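Local coordinates for response regulator receiver domain protein (CheY-like) (Methylobacillus flagellatus KT, PDB 3I42) that is of unknown function but, as a CheY-like receiver domain, probably takes up a phosphoryl group on an aspartate in two-component signalling, at residues E17-L22 with K105-A110; V51-N56 with S78-V83; L65-R70 with C96-F101. All blocks are in the same frame, centred on the assembly; numbering follows the deposited sequence.

Interaction 1 (E17-L22 with K105-A110)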
loop_
_atom_site.group_PDB
_atom_site.type_symbol
_atom_site.label_atom_id
_atom_site.label_comp_id
_atom_site.label_asym_id
_atom_site.label_seq_id
_atom_site.Cartn_x
_atom_site.Cartn_y
_atom_site.Cartn_z
ATOM N N GLU A 17 -14.960 20.661 6.897
ATOM C CA GLU A 17 -16.219 20.957 6.239
ATOM C C GLU A 17 -16.133 20.891 4.706
ATOM O O GLU A 17 -17.034 20.368 4.057
ATOM C CB GLU A 17 -16.705 22.338 6.700
ATOM C CG GLU A 17 -16.938 22.442 8.240
ATOM C CD GLU A 17 -17.218 23.899 8.715
ATOM O OE1 GLU A 17 -16.789 24.852 8.008
ATOM O OE2 GLU A 17 -17.853 24.094 9.801
ATOM N N THR A 18 -15.049 21.415 4.132
ATOM C CA THR A 18 -14.818 21.362 2.681
ATOM C C THR A 18 -14.750 19.908 2.266
ATOM O O THR A 18 -15.496 19.458 1.398
ATOM C CB THR A 18 -13.505 22.098 2.317
ATOM O OG1 THR A 18 -13.647 23.480 2.629
ATOM C CG2 THR A 18 -13.164 21.971 0.830
ATOM N N PHE A 19 -13.873 19.159 2.926
ATOM C CA PHE A 19 -13.728 17.734 2.674
ATOM C C PHE A 19 -15.096 17.061 2.723
ATOM O O PHE A 19 -15.449 16.314 1.847
ATOM C CB PHE A 19 -12.829 17.130 3.757
ATOM C CG PHE A 19 -12.184 15.841 3.373
ATOM C CD1 PHE A 19 -10.923 15.521 3.858
ATOM C CD2 PHE A 19 -12.813 14.945 2.515
ATOM C CE1 PHE A 19 -10.326 14.325 3.506
ATOM C CE2 PHE A 19 -12.217 13.745 2.165
ATOM C CZ PHE A 19 -10.980 13.444 2.640
ATOM N N LYS A 20 -15.854 17.335 3.777
ATOM C CA LYS A 20 -17.186 16.783 3.946
ATOM C C LYS A 20 -18.157 17.169 2.790
ATOM O O LYS A 20 -18.995 16.346 2.360
ATOM C CB LYS A 20 -17.697 17.245 5.294
ATOM C CG LYS A 20 -19.116 16.876 5.648
ATOM C CD LYS A 20 -19.476 17.750 6.840
ATOM C CE LYS A 20 -20.602 17.200 7.686
ATOM N NZ LYS A 20 -21.911 17.269 6.991
ATOM N N GLU A 21 -18.040 18.404 2.295
ATOM C CA GLU A 21 -18.817 18.880 1.125
ATOM C C GLU A 21 -18.492 18.079 -0.123
ATOM O O GLU A 21 -19.373 17.637 -0.851
ATOM C CB GLU A 21 -18.457 20.328 0.821
ATOM C CG GLU A 21 -19.068 21.388 1.718
ATOM C CD GLU A 21 -18.926 22.798 1.095
ATOM O OE1 GLU A 21 -18.096 23.616 1.595
ATOM O OE2 GLU A 21 -19.640 23.062 0.082
ATOM N N LEU A 22 -17.207 17.876 -0.366
ATOM C CA LEU A 22 -16.795 17.123 -1.522
ATOM C C LEU A 22 -17.335 15.705 -1.491
ATOM O O LEU A 22 -17.844 15.228 -2.517
ATOM C CB LEU A 22 -15.276 17.091 -1.629
ATOM C CG LEU A 22 -14.457 18.377 -1.790
ATOM C CD1 LEU A 22 -12.966 18.037 -1.859
ATOM C CD2 LEU A 22 -14.902 19.231 -3.002
ATOM N N LYS A 105 -2.707 16.165 -0.170
ATOM C CA LYS A 105 -3.308 17.521 -0.178
ATOM C C LYS A 105 -2.714 18.412 -1.292
ATOM O O LYS A 105 -1.540 18.269 -1.642
ATOM C CB LYS A 105 -3.158 18.224 1.166
ATOM C CG LYS A 105 -3.927 17.576 2.287
ATOM C CD LYS A 105 -3.381 18.075 3.603
ATOM C CE LYS A 105 -3.545 17.064 4.719
ATOM N NZ LYS A 105 -2.882 17.523 5.975
ATOM N N PRO A 106 -3.528 19.321 -1.862
ATOM C CA PRO A 106 -4.926 19.578 -1.517
ATOM C C PRO A 106 -5.872 18.538 -2.136
ATOM O O PRO A 106 -5.601 18.022 -3.218
ATOM C CB PRO A 106 -5.167 20.945 -2.120
ATOM C CG PRO A 106 -4.331 20.930 -3.360
ATOM C CD PRO A 106 -3.096 20.127 -3.022
ATOM N N ILE A 107 -6.946 18.211 -1.419
ATOM C CA ILE A 107 -7.909 17.209 -1.873
ATOM C C ILE A 107 -8.899 17.827 -2.865
ATOM O O ILE A 107 -9.316 18.976 -2.722
ATOM C CB ILE A 107 -8.685 16.555 -0.666
ATOM C CG1 ILE A 107 -7.726 15.861 0.326
ATOM C CG2 ILE A 107 -9.700 15.534 -1.138
ATOM C CD1 ILE A 107 -6.713 14.904 -0.307
ATOM N N ASP A 108 -9.296 17.055 -3.864
ATOM C CA ASP A 108 -10.352 17.494 -4.771
ATOM C C ASP A 108 -11.165 16.307 -5.269
ATOM O O ASP A 108 -10.759 15.155 -5.094
ATOM C CB ASP A 108 -9.771 18.346 -5.926
ATOM C CG ASP A 108 -8.809 17.575 -6.823
ATOM O OD1 ASP A 108 -8.722 16.329 -6.733
ATOM O OD2 ASP A 108 -8.134 18.233 -7.641
ATOM N N ILE A 109 -12.303 16.591 -5.895
ATOM C CA ILE A 109 -13.238 15.558 -6.349
ATOM C C ILE A 109 -12.610 14.517 -7.273
ATOM O O ILE A 109 -13.035 13.357 -7.278
ATOM C CB ILE A 109 -14.501 16.213 -6.972
ATOM C CG1 ILE A 109 -15.565 16.362 -5.891
ATOM C CG2 ILE A 109 -15.052 15.407 -8.153
ATOM C CD1 ILE A 109 -16.229 17.691 -5.908
ATOM N N ALA A 110 -11.599 14.920 -8.045
ATOM C CA ALA A 110 -10.989 14.028 -9.045
ATOM C C ALA A 110 -10.142 12.952 -8.385
ATOM O O ALA A 110 -10.036 11.826 -8.881
ATOM C CB ALA A 110 -10.123 14.813 -10.021
#
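L22 meets residues 107-109, where the loop runs into helix 109-119, with both of its branches. Its CG stands anti to the carbonyl carbon (chi1 -61°) with chi2 fully extended, and this parts the two methyls: CD1 goes to the I107-D108 backbone, 3.9 Å from I107 O and 4.0 Å from D108 CA, while CD2 turns to I109 and lies 3.5 Å from I109 CD1. The end of I109 reaches L22 although its CB does not point there. The CB of I107 points toward helix 13-25; CG2 comes within 4.2 Å of L22 CD1, and CG1 sits 4.4 Å from F19 CE1, approaching that ring obliquely. In the alternating alpha/beta fold of receiver domains this joins the first helix, 13-25, to the start of the last, 109-119, on one side of the parallel sheet. L112 of the last helix also touches F19, L22 and I107. With an alanine in place of L22, both branches would be gone, and I109 CD1 and the I107-D108 backbone are likely to be left facing a gap. The cis peptide between K105 and P106 precedes this turn, and D108 takes the N-cap position of helix 109-119, its carboxylate capping a backbone N of that helix.

Interaction 2 (V51-N56 with S78-V83); sequences VFIDLN and SKFVAV
V51 and K79 begin a run of five backbone hydrogen bonds that joins two neighbouring parallel strands: V51 N to K79 O, V81 N to V51 O, I53 N to V81 O, V83 N to I53 O and L55 N to V83 O. The I53 N bond to V81 O is the straightest (2.8 Å, 174° at the hydrogen), whereas V83 N approaches I53 O from above the carbonyl plane. On one face of the sheet V81 lies alongside F52, its CB 3.5 Å from F52 CD1, and CG2 lies 3.6 Å from both F52 CD1 and CE1. With CG1 anti to N (chi1 -169°) and CG2 anti to the carbonyl carbon, V81 sets both methyls against the F52 ring. On the other face V51 CB stands 3.8 Å from F80 CD1, I53 CD1 reaches the same ring atom, and L55 CD2 lies 3.9 Å from A82 CB.

Farther out, helix 62-71 packs on I53 and F80 and completes the beta-alpha-beta unit, while helix 109-119 lies against F52 and V81. At the strand's C-terminal end, D54, the predicted phosphorylation site, makes an Asx turn: its OD1 accepts from N56 N at 2.9 Å through the anti lone pair. D54 OD2 is salt-bridged to K105 and lies near E10. With one oxygen held by a backbone N-H and the other by a lysine, the carboxylate is probably restrained in its rotation.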
loop_
_atom_site.group_PDB
_atom_site.type_symbol
_atom_site.label_atom_id
_atom_site.label_comp_id
_atom_site.label_asym_id
_atom_site.label_seq_id
_atom_site.Cartn_x
_atom_site.Cartn_y
_atom_site.Cartn_z
ATOM N N VAL A 51 -12.721 5.684 6.132
ATOM C CA VAL A 51 -12.232 6.584 7.163
ATOM C C VAL A 51 -11.034 7.330 6.582
ATOM O O VAL A 51 -10.065 6.699 6.135
ATOM C CB VAL A 51 -11.848 5.803 8.463
ATOM C CG1 VAL A 51 -11.254 6.723 9.537
ATOM C CG2 VAL A 51 -13.058 5.028 9.021
ATOM N N PHE A 52 -11.100 8.662 6.577
ATOM C CA PHE A 52 -10.014 9.493 6.005
ATOM C C PHE A 52 -9.240 10.110 7.125
ATOM O O PHE A 52 -9.816 10.850 7.927
ATOM C CB PHE A 52 -10.535 10.604 5.079
ATOM C CG PHE A 52 -11.299 10.076 3.899
ATOM C CD1 PHE A 52 -10.671 9.913 2.676
ATOM C CD2 PHE A 52 -12.648 9.753 4.028
ATOM C CE1 PHE A 52 -11.347 9.418 1.591
ATOM C CE2 PHE A 52 -13.365 9.249 2.951
ATOM C CZ PHE A 52 -12.709 9.064 1.723
ATOM N N ILE A 53 -7.949 9.786 7.193
ATOM C CA ILE A 53 -7.130 10.209 8.332
ATOM C C ILE A 53 -6.003 11.127 7.888
ATOM O O ILE A 53 -5.129 10.710 7.136
ATOM C CB ILE A 53 -6.536 8.987 9.102
ATOM C CG1 ILE A 53 -7.641 8.134 9.715
ATOM C CG2 ILE A 53 -5.608 9.443 10.230
ATOM C CD1 ILE A 53 -7.235 6.691 9.927
ATOM N N ASP A 54 -6.027 12.374 8.357
ATOM C CA ASP A 54 -4.891 13.258 8.235
ATOM C C ASP A 54 -3.710 12.657 8.968
ATOM O O ASP A 54 -3.855 12.115 10.071
ATOM C CB ASP A 54 -5.237 14.633 8.803
ATOM C CG ASP A 54 -4.288 15.732 8.306
ATOM O OD1 ASP A 54 -3.049 15.631 8.505
ATOM O OD2 ASP A 54 -4.797 16.704 7.704
ATOM N N LEU A 55 -2.531 12.718 8.371
ATOM C CA LEU A 55 -1.402 12.042 8.984
ATOM C C LEU A 55 -0.805 12.867 10.128
ATOM O O LEU A 55 0.012 12.350 10.909
ATOM C CB LEU A 55 -0.340 11.659 7.947
ATOM C CG LEU A 55 -0.716 10.585 6.939
ATOM C CD1 LEU A 55 0.497 10.210 6.095
ATOM C CD2 LEU A 55 -1.292 9.330 7.576
ATOM N N ASN A 56 -1.248 14.125 10.239
ATOM C CA ASN A 56 -0.799 15.073 11.253
ATOM C C ASN A 56 -1.954 15.431 12.145
ATOM O O ASN A 56 -2.794 16.211 11.758
ATOM C CB ASN A 56 -0.365 16.385 10.589
ATOM C CG ASN A 56 1.002 16.306 9.926
ATOM O OD1 ASN A 56 1.934 15.683 10.452
ATOM N ND2 ASN A 56 1.139 16.977 8.770
ATOM N N SER A 78 -13.702 -1.236 7.735
ATOM C CA SER A 78 -13.663 0.017 6.999
ATOM C C SER A 78 -12.469 0.002 6.075
ATOM O O SER A 78 -11.524 -0.748 6.299
ATOM C CB SER A 78 -13.525 1.195 7.962
ATOM O OG SER A 78 -14.538 1.167 8.949
ATOM N N LYS A 79 -12.505 0.843 5.041
ATOM C CA LYS A 79 -11.308 1.146 4.266
ATOM C C LYS A 79 -10.754 2.415 4.849
ATOM O O LYS A 79 -11.537 3.290 5.244
ATOM C CB LYS A 79 -11.679 1.358 2.813
ATOM C CG LYS A 79 -12.365 0.159 2.169
ATOM C CD LYS A 79 -11.378 -0.830 1.637
ATOM C CE LYS A 79 -11.308 -2.052 2.544
ATOM N NZ LYS A 79 -10.920 -3.280 1.795
ATOM N N PHE A 80 -9.422 2.496 4.931
ATOM C CA PHE A 80 -8.719 3.574 5.620
ATOM C C PHE A 80 -7.861 4.275 4.609
ATOM O O PHE A 80 -7.111 3.614 3.894
ATOM C CB PHE A 80 -7.826 3.031 6.777
ATOM C CG PHE A 80 -8.622 2.401 7.891
ATOM C CD1 PHE A 80 -9.116 3.169 8.916
ATOM C CD2 PHE A 80 -8.920 1.030 7.871
ATOM C CE1 PHE A 80 -9.924 2.608 9.924
ATOM C CE2 PHE A 80 -9.698 0.439 8.884
ATOM C CZ PHE A 80 -10.209 1.248 9.907
ATOM N N VAL A 81 -7.949 5.611 4.586
ATOM C CA VAL A 81 -7.290 6.446 3.580
ATOM C C VAL A 81 -6.372 7.414 4.299
ATOM O O VAL A 81 -6.815 8.110 5.206
ATOM C CB VAL A 81 -8.343 7.306 2.799
ATOM C CG1 VAL A 81 -7.716 7.967 1.584
ATOM C CG2 VAL A 81 -9.541 6.458 2.395
ATOM N N ALA A 82 -5.103 7.468 3.900
ATOM C CA ALA A 82 -4.131 8.411 4.454
ATOM C C ALA A 82 -4.222 9.704 3.685
ATOM O O ALA A 82 -4.210 9.698 2.455
ATOM C CB ALA A 82 -2.723 7.888 4.304
ATOM N N VAL A 83 -4.233 10.815 4.393
ATOM C CA VAL A 83 -4.301 12.100 3.737
ATOM C C VAL A 83 -3.076 12.868 4.179
ATOM O O VAL A 83 -2.949 13.212 5.350
ATOM C CB VAL A 83 -5.590 12.851 4.131
ATOM C CG1 VAL A 83 -5.585 14.266 3.576
ATOM C CG2 VAL A 83 -6.836 12.045 3.689
#

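Interaction 3 (L65-R70 with C96-F101); sequences LVKQLR and CELFDF
R70, its CB pointing toward 96-101, has CG anti to the carbonyl carbon (chi1 -80°) and runs extended from CG to NE, which carries the guanidinium to the carbonyl of L98. NE (2.9 Å) and NH2 (2.7 Å) both donate to L98 O, a side-on grip in which that oxygen lies within 5° of the guanidinium plane, although NH2 comes to it from above the carbonyl plane. The same NH2 forms a salt bridge to D100 OD2 at 3.2 Å, meeting it from above the carboxylate plane; the two flat groups stand almost perpendicular, 87° apart. D100 OD2 also accepts from F80 N, so one carboxylate oxygen links the arginine of helix 62-71 to strand 79-84.

The arrangement belongs to the alternating alpha/beta receiver fold, where helix 62-71 packs beside the end of helix 93-98 and the turn leading into strand 101-104. V66, with CG1 in the crowded position between N and the carbonyl carbon, lays that methyl over the face of the F99 ring, a CH-pi contact 4.2 Å from its centroid; CG1 also touches L98 CB. L98 spreads its methyls over the helix: CD1 lies 3.6 Å from K67 CE, and CD2 4.0 Å from R70 CD. K67 NZ is salt-bridged to E94. Two residues before L98 in the chain, C96 is joined by a disulfide to C96 of the second subunit.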
loop_
_atom_site.group_PDB
_atom_site.type_symbol
_atom_site.label_atom_id
_atom_site.label_comp_id
_atom_site.label_asym_id
_atom_site.label_seq_id
_atom_site.Cartn_x
_atom_site.Cartn_y
_atom_site.Cartn_z
ATOM N N LEU A 65 -2.791 6.178 14.828
ATOM C CA LEU A 65 -4.256 6.098 14.921
ATOM C C LEU A 65 -4.853 4.950 14.101
ATOM O O LEU A 65 -5.757 4.268 14.567
ATOM C CB LEU A 65 -4.941 7.428 14.561
ATOM C CG LEU A 65 -6.468 7.395 14.649
ATOM C CD1 LEU A 65 -6.962 7.176 16.102
ATOM C CD2 LEU A 65 -7.036 8.691 14.126
ATOM N N VAL A 66 -4.383 4.726 12.879
ATOM C CA VAL A 66 -5.027 3.697 12.051
ATOM C C VAL A 66 -4.810 2.289 12.667
ATOM O O VAL A 66 -5.687 1.440 12.602
ATOM C CB VAL A 66 -4.585 3.764 10.578
ATOM C CG1 VAL A 66 -3.192 3.293 10.423
ATOM C CG2 VAL A 66 -5.518 2.920 9.694
ATOM N N LYS A 67 -3.659 2.071 13.291
ATOM C CA LYS A 67 -3.401 0.820 14.023
ATOM C C LYS A 67 -4.401 0.596 15.129
ATOM O O LYS A 67 -4.834 -0.534 15.309
ATOM C CB LYS A 67 -2.020 0.812 14.640
ATOM C CG LYS A 67 -0.906 0.763 13.670
ATOM C CD LYS A 67 0.425 0.828 14.427
ATOM C CE LYS A 67 1.586 0.745 13.457
ATOM N NZ LYS A 67 2.733 1.577 13.953
ATOM N N GLN A 68 -4.782 1.652 15.858
ATOM C CA GLN A 68 -5.837 1.532 16.894
ATOM C C GLN A 68 -7.207 1.232 16.320
ATOM O O GLN A 68 -7.919 0.351 16.817
ATOM C CB GLN A 68 -5.989 2.781 17.786
ATOM C CG GLN A 68 -4.724 3.537 18.250
ATOM C CD GLN A 68 -3.622 2.638 18.798
ATOM O OE1 GLN A 68 -3.858 1.867 19.723
ATOM N NE2 GLN A 68 -2.398 2.754 18.240
ATOM N N LEU A 69 -7.603 1.987 15.294
ATOM C CA LEU A 69 -8.935 1.840 14.684
ATOM C C LEU A 69 -9.146 0.467 14.058
ATOM O O LEU A 69 -10.225 -0.121 14.197
ATOM C CB LEU A 69 -9.184 2.939 13.634
ATOM C CG LEU A 69 -9.106 4.400 14.078
ATOM C CD1 LEU A 69 -9.300 5.354 12.872
ATOM C CD2 LEU A 69 -10.133 4.709 15.165
ATOM N N ARG A 70 -8.118 -0.050 13.391
ATOM C CA ARG A 70 -8.165 -1.403 12.845
ATOM C C ARG A 70 -8.399 -2.476 13.913
ATOM O O ARG A 70 -8.969 -3.534 13.623
ATOM C CB ARG A 70 -6.873 -1.730 12.120
ATOM C CG ARG A 70 -6.780 -1.150 10.714
ATOM C CD ARG A 70 -5.667 -1.833 9.919
ATOM N NE ARG A 70 -5.545 -1.258 8.583
ATOM C CZ ARG A 70 -6.387 -1.503 7.581
ATOM N NH1 ARG A 70 -7.438 -2.317 7.751
ATOM N NH2 ARG A 70 -6.187 -0.914 6.412
ATOM N N CYS A 96 2.211 2.304 3.934
ATOM C CA CYS A 96 1.859 1.455 2.794
ATOM C C CYS A 96 1.047 0.219 3.217
ATOM O O CYS A 96 0.042 -0.132 2.582
ATOM C CB CYS A 96 3.126 1.029 2.057
ATOM S SG CYS A 96 3.986 2.375 1.184
ATOM N N GLU A 97 1.442 -0.413 4.320
ATOM C CA GLU A 97 0.786 -1.659 4.720
ATOM C C GLU A 97 -0.572 -1.446 5.370
ATOM O O GLU A 97 -1.490 -2.230 5.136
ATOM C CB GLU A 97 1.705 -2.479 5.618
ATOM C CG GLU A 97 2.970 -2.922 4.889
ATOM C CD GLU A 97 3.978 -3.592 5.783
ATOM O OE1 GLU A 97 3.970 -3.283 6.986
ATOM O OE2 GLU A 97 4.782 -4.416 5.285
ATOM N N LEU A 98 -0.698 -0.397 6.175
ATOM C CA LEU A 98 -1.885 -0.210 7.034
ATOM C C LEU A 98 -3.003 0.663 6.468
ATOM O O LEU A 98 -4.129 0.655 6.991
ATOM C CB LEU A 98 -1.450 0.357 8.381
ATOM C CG LEU A 98 -0.708 -0.577 9.335
ATOM C CD1 LEU A 98 0.225 0.247 10.185
ATOM C CD2 LEU A 98 -1.711 -1.341 10.188
ATOM N N PHE A 99 -2.707 1.442 5.427
ATOM C CA PHE A 99 -3.796 2.173 4.749
ATOM C C PHE A 99 -4.148 1.478 3.450
ATOM O O PHE A 99 -3.322 0.800 2.856
ATOM C CB PHE A 99 -3.402 3.597 4.450
ATOM C CG PHE A 99 -3.319 4.462 5.641
ATOM C CD1 PHE A 99 -4.461 5.093 6.138
ATOM C CD2 PHE A 99 -2.094 4.690 6.253
ATOM C CE1 PHE A 99 -4.389 5.924 7.254
ATOM C CE2 PHE A 99 -2.007 5.516 7.383
ATOM C CZ PHE A 99 -3.155 6.142 7.883
ATOM N N ASP A 100 -5.383 1.646 3.014
ATOM C CA ASP A 100 -5.840 1.026 1.783
ATOM C C ASP A 100 -5.696 1.979 0.588
ATOM O O ASP A 100 -5.484 1.533 -0.539
ATOM C CB ASP A 100 -7.301 0.590 1.959
ATOM C CG ASP A 100 -7.491 -0.367 3.136
ATOM O OD1 ASP A 100 -6.958 -1.493 3.075
ATOM O OD2 ASP A 100 -8.166 0.014 4.115
ATOM N N PHE A 101 -5.832 3.278 0.849
ATOM C CA PHE A 101 -5.763 4.313 -0.188
ATOM C C PHE A 101 -5.018 5.499 0.361
ATOM O O PHE A 101 -4.903 5.687 1.562
ATOM C CB PHE A 101 -7.172 4.767 -0.663
ATOM C CG PHE A 101 -8.081 3.634 -1.076
ATOM C CD1 PHE A 101 -8.052 3.125 -2.366
ATOM C CD2 PHE A 101 -8.968 3.075 -0.169
ATOM C CE1 PHE A 101 -8.878 2.071 -2.724
ATOM C CE2 PHE A 101 -9.823 2.025 -0.534
ATOM C CZ PHE A 101 -9.775 1.522 -1.795
#

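Interaction 2 is the centre of the set, and the other two contacts lie on different sides of it. Interaction 1 reaches it through K105, whose NZ lies 2.7 Å from D54 OD2 at the predicted phosphorylation site, and through F19 CZ, 3.5 Å from F52 CD1. Interaction 3, with its centre about 8 Å from that of interaction 2, joins it through backbone: F80 O and D100 N are 2.8 Å apart, A82 N and F101 O 2.9 Å, both probable hydrogen bonds. Interactions 1 and 3 have centres about 21 Å apart and meet only by adjoining in sequence. The principle is that one parallel sheet carries the aspartate while separate helical layers pack on its faces.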